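M32 carboxypeptidase (Chitinophagaceae bacterium, PDB 7A03) probably removes single amino acids from the C-terminal ends of peptides, as a metal-dependent carboxypeptidase of family M32. Local coordinates at residues A[172-177]-A[364-369]; A[182-187]-A[358-363]. One frame throughout, in Å; residues are numbered along the deposited sequence. Where two conformers were deposited one is given.

Contact 1: A[172-177]-A[364-369]; sequences MLDTIF and IRYEIE
Tyr366 reaches from helix 358-374 across to helix 170-192 and is engaged there by three side chains, one on its hydroxyl, one on a ring face and one packing obliquely against the outer half of the ring. Its CG lies anti to the backbone N (chi1 166°), which swings the ring toward helix 170-192, across a spacing of 11.5 Å between the axes of the two segments. At the far end Tyr366 OH donates a hydrogen bond of 2.7 Å to Asp174 OD1. The oxygen lies at the edge of the phenol ring, near its plane, while the hydroxyl meets the carboxylate from above, 54° out of its plane. Lys370 also forms a salt bridge with Asp174 OD1, so this oxygen has a cation as well as a hydroxyl against it, and Lys370 bridges to Glu367 too, probably easing the proximity of the two acids. Phe177 lies over one face of the tyrosine in an offset stack, the planes at 30°. The closest approach of the two rings is 3.6 Å, between Phe177 CD2 and Tyr366 CD2. Leu173 packs on the outer part of the ring, its CB 3.6 Å from Tyr366 CZ, and its CD1 touches CE1. Without the phenol, as with an alanine here, Asp174 OD1 is likely to keep Lys370 but lose its hydroxyl donor, and a gap would probably open beside Phe177 and Leu173. Helix 420-439 also packs against Leu173 and Phe177. The arrangement is a buried helix-helix contact, with segments running roughly antiparallel, within the largely helical M32 carboxypeptidase fold.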
loop_
_atom_site.group_PDB
_atom_site.type_symbol
_atom_site.label_atom_id
_atom_site.label_comp_id
_atom_site.label_asym_id
_atom_site.label_seq_id
_atom_site.Cartn_x
_atom_site.Cartn_y
_atom_site.Cartn_z
ATOM N N MET A 172 16.771 -6.331 8.585
ATOM C CA MET A 172 16.304 -4.957 8.431
ATOM C C MET A 172 14.977 -4.739 9.153
ATOM O O MET A 172 14.803 -3.761 9.894
ATOM C CB MET A 172 16.165 -4.671 6.932
ATOM C CG MET A 172 15.303 -3.484 6.569
ATOM S SD MET A 172 14.727 -3.627 4.865
ATOM C CE MET A 172 13.915 -2.042 4.657
ATOM N N LEU A 173 14.025 -5.653 8.957
ATOM C CA LEU A 173 12.702 -5.481 9.540
ATOM C C LEU A 173 12.699 -5.736 11.045
ATOM O O LEU A 173 11.938 -5.094 11.775
ATOM C CB LEU A 173 11.687 -6.365 8.808
ATOM C CG LEU A 173 11.336 -5.864 7.399
ATOM C CD1 LEU A 173 10.340 -6.771 6.685
ATOM C CD2 LEU A 173 10.779 -4.462 7.482
ATOM N N ASP A 174 13.533 -6.656 11.536
ATOM C CA ASP A 174 13.643 -6.830 12.978
ATOM C C ASP A 174 14.131 -5.550 13.625
ATOM O O ASP A 174 13.612 -5.133 14.668
ATOM C CB ASP A 174 14.618 -7.955 13.306
ATOM C CG ASP A 174 13.990 -9.334 13.227
ATOM O OD1 ASP A 174 12.769 -9.453 12.970
ATOM O OD2 ASP A 174 14.747 -10.309 13.446
ATOM N N THR A 175 15.131 -4.907 13.017
ATOM C CA THR A 175 15.608 -3.639 13.563
ATOM C C THR A 175 14.494 -2.590 13.572
ATOM O O THR A 175 14.251 -1.918 14.592
ATOM C CB THR A 175 16.812 -3.175 12.747
ATOM O OG1 THR A 175 17.882 -4.106 12.945
ATOM C CG2 THR A 175 17.259 -1.759 13.150
ATOM N N ILE A 176 13.793 -2.443 12.442
ATOM C CA ILE A 176 12.732 -1.440 12.366
ATOM C C ILE A 176 11.626 -1.721 13.378
ATOM O O ILE A 176 11.142 -0.807 14.059
ATOM C CB ILE A 176 12.192 -1.329 10.927
ATOM C CG1 ILE A 176 13.225 -0.625 10.059
ATOM C CG2 ILE A 176 10.886 -0.554 10.907
ATOM C CD1 ILE A 176 12.986 -0.762 8.578
ATOM N N PHE A 177 11.189 -2.974 13.489
ATOM C CA PHE A 177 10.054 -3.247 14.361
ATOM C C PHE A 177 10.437 -3.240 15.833
ATOM O O PHE A 177 9.589 -2.939 16.680
ATOM C CB PHE A 177 9.318 -4.526 13.951
ATOM C CG PHE A 177 8.488 -4.369 12.701
ATOM C CD1 PHE A 177 7.396 -3.498 12.675
ATOM C CD2 PHE A 177 8.798 -5.077 11.556
ATOM C CE1 PHE A 177 6.631 -3.349 11.514
ATOM C CE2 PHE A 177 8.038 -4.923 10.393
ATOM C CZ PHE A 177 6.948 -4.056 10.383
ATOM N N ILE A 364 2.668 -7.378 14.533
ATOM C CA ILE A 364 2.161 -8.671 14.972
ATOM C C ILE A 364 2.098 -9.617 13.785
ATOM O O ILE A 364 2.598 -10.751 13.851
ATOM C CB ILE A 364 0.806 -8.503 15.678
ATOM C CG1 ILE A 364 1.026 -7.840 17.040
ATOM C CG2 ILE A 364 0.126 -9.857 15.818
ATOM C CD1 ILE A 364 -0.214 -7.211 17.613
ATOM N N ARG A 365 1.600 -9.119 12.646
ATOM C CA ARG A 365 1.528 -9.966 11.461
ATOM C C ARG A 365 2.927 -10.370 11.023
ATOM O O ARG A 365 3.181 -11.545 10.696
ATOM C CB ARG A 365 0.756 -9.246 10.349
ATOM C CG ARG A 365 -0.754 -9.159 10.637
ATOM C CD ARG A 365 -1.393 -7.953 9.943
ATOM N NE ARG A 365 -2.840 -7.851 10.149
ATOM C CZ ARG A 365 -3.423 -7.525 11.308
ATOM N NH1 ARG A 365 -2.692 -7.276 12.384
ATOM N NH2 ARG A 365 -4.746 -7.435 11.399
ATOM N N TYR A 366 3.877 -9.432 11.119
ATOM C CA TYR A 366 5.236 -9.760 10.723
ATOM C C TYR A 366 5.776 -10.888 11.592
ATOM O O TYR A 366 6.254 -11.915 11.079
ATOM C CB TYR A 366 6.105 -8.498 10.765
ATOM C CG TYR A 366 7.578 -8.745 10.696
ATOM C CD1 TYR A 366 8.203 -9.062 9.497
ATOM C CD2 TYR A 366 8.358 -8.649 11.841
ATOM C CE1 TYR A 366 9.552 -9.300 9.452
ATOM C CE2 TYR A 366 9.730 -8.878 11.797
ATOM C CZ TYR A 366 10.312 -9.201 10.587
ATOM O OH TYR A 366 11.662 -9.430 10.500
ATOM N N GLU A 367 5.606 -10.770 12.916
ATOM C CA GLU A 367 6.216 -11.784 13.767
ATOM C C GLU A 367 5.562 -13.127 13.510
ATOM O O GLU A 367 6.252 -14.150 13.368
ATOM C CB GLU A 367 6.154 -11.406 15.249
ATOM C CG GLU A 367 6.766 -10.047 15.593
ATOM C CD GLU A 367 8.278 -9.970 15.401
ATOM O OE1 GLU A 367 8.946 -11.024 15.317
ATOM O OE2 GLU A 367 8.801 -8.833 15.342
ATOM N N ILE A 368 4.241 -13.118 13.322
ATOM C CA ILE A 368 3.538 -14.371 13.111
ATOM C C ILE A 368 3.976 -14.984 11.796
ATOM O O ILE A 368 4.320 -16.174 11.735
ATOM C CB ILE A 368 2.019 -14.150 13.192
ATOM C CG1 ILE A 368 1.596 -14.014 14.652
ATOM C CG2 ILE A 368 1.266 -15.279 12.486
ATOM C CD1 ILE A 368 0.186 -13.552 14.827
ATOM N N GLU A 369 4.054 -14.166 10.738
ATOM C CA GLU A 369 4.447 -14.741 9.461
ATOM C C GLU A 369 5.847 -15.297 9.559
ATOM O O GLU A 369 6.120 -16.411 9.079
ATOM C CB GLU A 369 4.343 -13.722 8.332
ATOM C CG GLU A 369 2.928 -13.500 7.877
ATOM C CD GLU A 369 2.830 -12.545 6.729
ATOM O OE1 GLU A 369 3.882 -12.202 6.149
ATOM O OE2 GLU A 369 1.698 -12.140 6.409
#

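Contact 2: A[182-187]-A[358-363]; sequences TALSPL and YHFHIM
Phe360 points the outer end of its ring at the backbone-proximal atoms of Leu184 and Ser185, and this one ring carries the contact between the two segments. Phe360 CE1 lies 3.6 Å from Leu184 CB, an apolar touch made by the first carbon of the leucine rather than by its methyl branches. The next ring atom, Phe360 CZ, lies 3.4 Å from Ser185 OG, which sits at the ring edge near its plane; CE2 of the same ring is almost as close to that oxygen. Ser185 N also faces this edge, in plane and 3.7 Å from Phe360 CZ. These are packing contacts, and no hydrogen bond crosses between the segments.

The serine oxygen has its polar partner within its own helix: Ser185 OG is hydrogen-bonded to Lys181 O, one turn back. Its chi1 of -49° places OG beside the backbone N, where it can reach that carbonyl while still bordering the phenylalanine. The local backbone is irregular: the helix widens to a pi-type turn at 182-184 and is kinked at Pro186, whose ring nitrogen carries no hydrogen to donate to the turn before it. On the other helix, the backbone bond from Met363 N to His359 O, 2.8 Å long, belongs to the turn that bears Phe360.

Farther out, Leu188 of helix 170-192 also touches Phe360, and Leu184 packs on Phe486 and Leu490 of helix 486-497. His359 turns to helix 420-439, where its ND1 is hydrogen-bonded to Ser423 OG, and its ring meets Phe489 of helix 486-497 edge-to-face. The contact thus joins helix 170-192 to the first turns of helix 358-374, with helices 420-439 and 486-497 packed against the pair.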
loop_
_atom_site.group_PDB
_atom_site.type_symbol
_atom_site.label_atom_id
_atom_site.label_comp_id
_atom_site.label_asym_id
_atom_site.label_seq_id
_atom_site.Cartn_x
_atom_site.Cartn_y
_atom_site.Cartn_z
ATOM N N THR A 182 9.952 -0.198 20.869
ATOM C CA THR A 182 10.606 0.497 21.975
ATOM C C THR A 182 10.312 1.987 21.963
ATOM O O THR A 182 10.414 2.629 23.008
ATOM C CB THR A 182 12.131 0.297 21.933
ATOM O OG1 THR A 182 12.658 0.788 20.705
ATOM C CG2 THR A 182 12.487 -1.185 22.064
ATOM N N ALA A 183 9.928 2.551 20.819
ATOM C CA ALA A 183 9.668 3.978 20.737
ATOM C C ALA A 183 8.183 4.310 20.773
ATOM O O ALA A 183 7.791 5.280 21.422
ATOM C CB ALA A 183 10.290 4.559 19.463
ATOM N N LEU A 184 7.333 3.527 20.109
ATOM C CA LEU A 184 5.914 3.847 20.097
ATOM C C LEU A 184 5.168 3.321 21.315
ATOM O O LEU A 184 4.127 3.889 21.664
ATOM C CB LEU A 184 5.240 3.347 18.816
ATOM C CG LEU A 184 5.795 3.926 17.513
ATOM C CD1 LEU A 184 4.930 3.441 16.343
ATOM C CD2 LEU A 184 5.894 5.456 17.514
ATOM N N SER A 185 5.631 2.256 21.986
ATOM C CA SER A 185 4.965 1.891 23.236
ATOM C C SER A 185 5.001 3.016 24.263
ATOM O O SER A 185 3.940 3.340 24.827
ATOM C CB SER A 185 5.483 0.557 23.793
ATOM O OG SER A 185 5.509 -0.445 22.788
ATOM N N PRO A 186 6.145 3.652 24.549
ATOM C CA PRO A 186 6.113 4.781 25.494
ATOM C C PRO A 186 5.244 5.920 25.010
ATOM O O PRO A 186 4.552 6.565 25.810
ATOM C CB PRO A 186 7.589 5.202 25.601
ATOM C CG PRO A 186 8.376 4.035 25.147
ATOM C CD PRO A 186 7.519 3.342 24.110
ATOM N N LEU A 187 5.258 6.177 23.700
ATOM C CA LEU A 187 4.399 7.219 23.157
ATOM C C LEU A 187 2.923 6.897 23.396
ATOM O O LEU A 187 2.135 7.785 23.755
ATOM C CB LEU A 187 4.722 7.421 21.674
ATOM C CG LEU A 187 3.883 8.427 20.902
ATOM C CD1 LEU A 187 3.796 9.694 21.686
ATOM C CD2 LEU A 187 4.473 8.690 19.528
ATOM N N TYR A 358 -1.405 1.533 14.181
ATOM C CA TYR A 358 -1.363 0.734 12.953
ATOM C C TYR A 358 -0.127 -0.158 12.905
ATOM O O TYR A 358 -0.203 -1.337 12.521
ATOM C CB TYR A 358 -1.356 1.665 11.732
ATOM C CG TYR A 358 -1.552 0.949 10.406
ATOM C CD1 TYR A 358 -0.465 0.418 9.709
ATOM C CD2 TYR A 358 -2.817 0.807 9.858
ATOM C CE1 TYR A 358 -0.637 -0.249 8.515
ATOM C CE2 TYR A 358 -3.005 0.151 8.657
ATOM C CZ TYR A 358 -1.911 -0.368 7.989
ATOM O OH TYR A 358 -2.080 -1.029 6.789
ATOM N N HIS A 359 1.022 0.383 13.312
ATOM C CA HIS A 359 2.270 -0.339 13.130
ATOM C C HIS A 359 2.416 -1.509 14.089
ATOM O O HIS A 359 3.089 -2.488 13.749
ATOM C CB HIS A 359 3.429 0.653 13.105
ATOM C CG HIS A 359 3.183 1.752 12.122
ATOM N ND1 HIS A 359 3.200 1.530 10.759
ATOM C CD2 HIS A 359 2.805 3.042 12.291
ATOM C CE1 HIS A 359 2.878 2.648 10.131
ATOM N NE2 HIS A 359 2.639 3.583 11.035
ATOM N N PHE A 360 1.710 -1.489 15.222
ATOM C CA PHE A 360 1.675 -2.701 16.033
ATOM C C PHE A 360 0.921 -3.814 15.318
ATOM O O PHE A 360 1.377 -4.969 15.307
ATOM C CB PHE A 360 1.107 -2.412 17.414
ATOM C CG PHE A 360 2.049 -1.627 18.282
ATOM C CD1 PHE A 360 2.098 -0.244 18.194
ATOM C CD2 PHE A 360 2.931 -2.274 19.128
ATOM C CE1 PHE A 360 2.989 0.479 18.975
ATOM C CE2 PHE A 360 3.814 -1.559 19.903
ATOM C CZ PHE A 360 3.843 -0.188 19.824
ATOM N N HIS A 361 -0.201 -3.471 14.671
ATOM C CA HIS A 361 -0.902 -4.453 13.843
ATOM C C HIS A 361 0.068 -5.078 12.848
ATOM O O HIS A 361 0.157 -6.311 12.721
ATOM C CB HIS A 361 -2.065 -3.784 13.104
ATOM C CG HIS A 361 -3.165 -3.283 13.995
ATOM N ND1 HIS A 361 -4.251 -4.058 14.366
ATOM C CD2 HIS A 361 -3.371 -2.065 14.547
ATOM C CE1 HIS A 361 -5.055 -3.345 15.135
ATOM N NE2 HIS A 361 -4.544 -2.132 15.261
ATOM N N ILE A 362 0.883 -4.238 12.200
ATOM C CA ILE A 362 1.771 -4.796 11.187
ATOM C C ILE A 362 2.827 -5.642 11.864
ATOM O O ILE A 362 3.158 -6.747 11.401
ATOM C CB ILE A 362 2.381 -3.683 10.316
ATOM C CG1 ILE A 362 1.292 -2.918 9.565
ATOM C CG2 ILE A 362 3.396 -4.250 9.333
ATOM C CD1 ILE A 362 0.583 -3.738 8.488
ATOM N N MET A 363 3.343 -5.166 12.996
ATOM C CA MET A 363 4.401 -5.902 13.670
ATOM C C MET A 363 3.917 -7.287 14.061
ATOM O O MET A 363 4.634 -8.284 13.871
ATOM C CB MET A 363 4.865 -5.125 14.895
ATOM C CG MET A 363 6.117 -5.680 15.537
ATOM S SD MET A 363 6.495 -4.769 17.032
ATOM C CE MET A 363 5.185 -5.346 18.107
#

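Overall arrangement
Contacts 1 and 2 join the same two helices, 170-192 and 358-374, at places whose centres are about 11 Å apart. Because the helices run in roughly opposite directions, the earlier part of the first meets the later part of the second in contact 1, and the reverse holds in contact 2. Both are largely buried. Contact 1 combines a hydrogen bond, an aromatic stack and neighbouring charges; contact 2 is smaller and rests on packing alone, with Ser185, itself partly exposed, among the touching residues. Phe177 ties them together, its CZ lying 3.7 Å from Ile362 CG2. Helix 420-439 borders both.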